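Local coordinates for protein dally-like, isoform A (Drosophila melanogaster, PDB 6XTZ) that binds Wnt and Hedgehog proteins, shielding the Wnt palmitoleate for signalling at a distance, probably as a GPI-anchored cell-surface heparan sulfate proteoglycan, at residues D89-T92 and A93-E97. The protein carries 5 engineered substitutions. Numbering follows the deposited sequence.
With O18 (O-palmitoleoyl serine), chain H.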
ATOM      1  N   ASP A  89      15.010   4.987   5.021  1.00 35.32           N
ATOM      2  CA  ASP A  89      16.143   5.653   5.655  1.00 35.32           C
ATOM      3  C   ASP A  89      16.742   4.797   6.764  1.00 36.58           C
ATOM      4  O   ASP A  89      17.965   4.769   6.944  1.00 38.18           O
ATOM      5  CB  ASP A  89      15.717   7.012   6.209  1.00 38.43           C
ATOM      6  CG  ASP A  89      15.351   8.000   5.118  1.00 43.57           C
ATOM      7  OD1 ASP A  89      15.896   7.885   4.000  1.00 49.90           O
ATOM      8  OD2 ASP A  89      14.523   8.898   5.383  1.00 42.77           O
ATOM      9  N   ILE A  90      15.896   4.095   7.520  1.00 39.53           N
ATOM     10  CA  ILE A  90      16.389   3.259   8.611  1.00 38.98           C
ATOM     11  C   ILE A  90      17.205   2.093   8.067  1.00 37.75           C
ATOM     12  O   ILE A  90      18.300   1.799   8.559  1.00 48.11           O
ATOM     13  CB  ILE A  90      15.218   2.772   9.486  1.00 39.94           C
ATOM     14  CG1 ILE A  90      14.682   3.916  10.348  1.00 40.00           C
ATOM     15  CG2 ILE A  90      15.647   1.597  10.353  1.00 39.98           C
ATOM     16  CD1 ILE A  90      13.472   3.542  11.180  1.00 41.14           C
ATOM     17  N   PHE A  91      16.692   1.419   7.034  1.00 37.31           N
ATOM     18  CA  PHE A  91      17.412   0.278   6.478  1.00 38.12           C
ATOM     19  C   PHE A  91      18.656   0.721   5.720  1.00 40.70           C
ATOM     20  O   PHE A  91      19.674   0.018   5.724  1.00 37.92           O
ATOM     21  CB  PHE A  91      16.499  -0.543   5.567  1.00 35.03           C
ATOM     22  CG  PHE A  91      17.091  -1.866   5.157  1.00 34.34           C
ATOM     23  CD1 PHE A  91      17.075  -2.942   6.030  1.00 37.92           C
ATOM     24  CD2 PHE A  91      17.672  -2.032   3.911  1.00 33.55           C
ATOM     25  CE1 PHE A  91      17.623  -4.160   5.666  1.00 40.48           C
ATOM     26  CE2 PHE A  91      18.221  -3.248   3.540  1.00 36.84           C
ATOM     27  CZ  PHE A  91      18.195  -4.314   4.418  1.00 36.15           C
ATOM     28  N   THR A  92      18.594   1.875   5.052  1.00 37.14           N
ATOM     29  CA  THR A  92      19.773   2.391   4.365  1.00 38.38           C
ATOM     30  C   THR A  92      20.886   2.704   5.357  1.00 41.42           C
ATOM     31  O   THR A  92      22.049   2.349   5.137  1.00 46.61           O
ATOM     32  CB  THR A  92      19.408   3.635   3.553  1.00 42.41           C
ATOM     33  OG1 THR A  92      18.376   3.309   2.615  1.00 42.39           O
ATOM     34  CG2 THR A  92      20.626   4.152   2.801  1.00 39.22           C
ATOM     35  N   ALA A  93      20.544   3.371   6.462  1.00 38.12           N
ATOM     36  CA  ALA A  93      21.537   3.655   7.490  1.00 39.56           C
ATOM     37  C   ALA A  93      22.002   2.376   8.174  1.00 44.55           C
ATOM     38  O   ALA A  93      23.191   2.223   8.476  1.00 43.97           O
ATOM     39  CB  ALA A  93      20.967   4.634   8.512  1.00 34.27           C
ATOM     40  N   LEU A  94      21.076   1.447   8.426  1.00 45.27           N
ATOM     41  CA  LEU A  94      21.453   0.163   9.005  1.00 44.48           C
ATOM     42  C   LEU A  94      22.414  -0.591   8.097  1.00 48.06           C
ATOM     43  O   LEU A  94      23.309  -1.294   8.582  1.00 41.75           O
ATOM     44  CB  LEU A  94      20.202  -0.673   9.271  1.00 46.33           C
ATOM     45  CG  LEU A  94      20.379  -1.942  10.104  1.00 64.11           C
ATOM     46  CD1 LEU A  94      20.676  -1.592  11.556  1.00 72.30           C
ATOM     47  CD2 LEU A  94      19.146  -2.826   9.996  1.00 66.51           C
ATOM     48  N   LEU A  95      22.254  -0.443   6.780  1.00 46.05           N
ATOM     49  CA  LEU A  95      23.130  -1.123   5.834  1.00 41.89           C
ATOM     50  C   LEU A  95      24.537  -0.534   5.867  1.00 48.56           C
ATOM     51  O   LEU A  95      25.527  -1.271   5.931  1.00 49.63           O
ATOM     52  CB  LEU A  95      22.537  -1.029   4.429  1.00 42.77           C
ATOM     53  CG  LEU A  95      22.676  -2.234   3.504  1.00 48.84           C
ATOM     54  CD1 LEU A  95      22.148  -3.485   4.182  1.00 52.72           C
ATOM     55  CD2 LEU A  95      21.924  -1.974   2.208  1.00 48.60           C
ATOM     56  N   LYS A  96      24.640   0.797   5.826  1.00 48.90           N
ATOM     57  CA  LYS A  96      25.949   1.444   5.846  1.00 47.51           C
ATOM     58  C   LYS A  96      26.664   1.211   7.171  1.00 46.86           C
ATOM     59  O   LYS A  96      27.884   1.015   7.199  1.00 51.58           O
ATOM     60  CB  LYS A  96      25.798   2.941   5.572  1.00 51.41           C
ATOM     61  CG  LYS A  96      25.394   3.277   4.144  1.00 55.68           C
ATOM     62  CD  LYS A  96      25.079   4.758   3.991  1.00 58.03           C
ATOM     63  CE  LYS A  96      25.032   5.169   2.527  1.00 62.64           C
ATOM     64  NZ  LYS A  96      24.036   4.385   1.749  1.00 67.23           N
ATOM     65  N   GLU A  97      25.922   1.234   8.281  1.00 45.15           N
ATOM     66  CA  GLU A  97      26.529   0.971   9.580  1.00 46.80           C
ATOM     67  C   GLU A  97      27.020  -0.466   9.689  1.00 49.74           C
ATOM     68  O   GLU A  97      27.965  -0.743  10.436  1.00 50.06           O
ATOM     69  CB  GLU A  97      25.531   1.278  10.698  1.00 52.71           C
ATOM     70  CG  GLU A  97      25.254   2.762  10.892  1.00 68.24           C
ATOM     71  CD  GLU A  97      24.073   3.023  11.811  1.00 79.77           C
ATOM     72  OE1 GLU A  97      23.265   3.924  11.503  1.00 81.27           O
ATOM     73  OE2 GLU A  97      23.953   2.323  12.839  1.00 84.95           O
TER
HETATM   74  CA  O18 H 707      21.449  -4.809  15.391  1.00 92.73           C
HETATM   75  CB  O18 H 707      22.764  -4.589  14.661  1.00 93.70           C
HETATM   76  C1  O18 H 707      23.930  -5.856  13.036  1.00 89.14           C
HETATM   77  C2  O18 H 707      23.795  -6.620  11.753  1.00 85.44           C
HETATM   78  C3  O18 H 707      22.990  -5.887  10.688  1.00 81.25           C
HETATM   79  C4  O18 H 707      23.079  -6.559   9.325  1.00 77.07           C
HETATM   80  C5  O18 H 707      22.415  -5.782   8.200  1.00 70.80           C
HETATM   81  C6  O18 H 707      22.651  -6.379   6.821  1.00 68.05           C
HETATM   82  C7  O18 H 707      24.114  -6.444   6.417  1.00 65.96           C
HETATM   83  C8  O18 H 707      24.354  -7.077   5.048  1.00 63.23           C
HETATM   84  C9  O18 H 707      23.969  -8.523   4.987  1.00 63.83           C
HETATM   85  C10 O18 H 707      24.795  -9.544   4.867  1.00 63.81           C
HETATM   86  C11 O18 H 707      26.287  -9.471   4.772  1.00 68.67           C
HETATM   87  C12 O18 H 707      26.923 -10.760   4.257  1.00 73.19           C
HETATM   88  C13 O18 H 707      28.444 -10.733   4.246  1.00 75.23           C
HETATM   89  C14 O18 H 707      29.088 -11.991   3.681  1.00 73.23           C
HETATM   90  C15 O18 H 707      28.754 -13.260   4.439  1.00 73.60           C
HETATM   91  C16 O18 H 707      29.483 -14.476   3.911  1.00 72.86           C
HETATM   92  C   O18 H 707      20.442  -4.090  14.496  1.00 90.60           C
HETATM   93  N   O18 H 707      21.132  -6.221  15.514  1.00 91.58           N
HETATM   94  OG  O18 H 707      22.758  -5.361  13.439  1.00 92.25           O
HETATM   95  O11 O18 H 707      24.960  -5.701  13.636  1.00 86.85           O
HETATM   96  O   O18 H 707      19.648  -3.283  14.972  1.00 90.16           O
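Leu95 and Phe91 on helix 51-110 show how a helix can present one side chain to a lipid and back it with another one turn earlier. Followed outward, Leu95 CB first rests 3.3 Å from Phe91 O, the carbonyl that also accepts the Leu95 backbone N-H. The chain then forks. Leu95 CD1 bridges ring and lipid, 4.0 Å from Phe91 CE2 and 3.9 Å from C6 of the palmitoleoyl chain; CD2 stays with the ring, 4.1 Å from CE2. CD1 comes at the phenyl obliquely, and Phe132 meets the same ring with its plane inclined by about 50°. Phe91 CG stands anti to its backbone N (chi1 -169°), which swings the ring out from the helix and partly forward, where Leu95 CD1 leans back to meet it. Leu94 adds a second wall: its CD1 comes 3.9 Å from carbon C of the ligand's serine. Away from the lipid, Lys96 runs alongside Thr92, bending at chi4 (58°) to bring NZ 3.6 Å from Thr92 CG2, while Thr92 OG1 hydrogen-bonds to Lys88 O. Helix 441-455 covers Ile90, Phe91 and Leu94. Leu94 and Leu95 line the palmitoleate pocket of the glypican's all-helical domain, with Phe91 behind Leu95 as its i/i+4 neighbour.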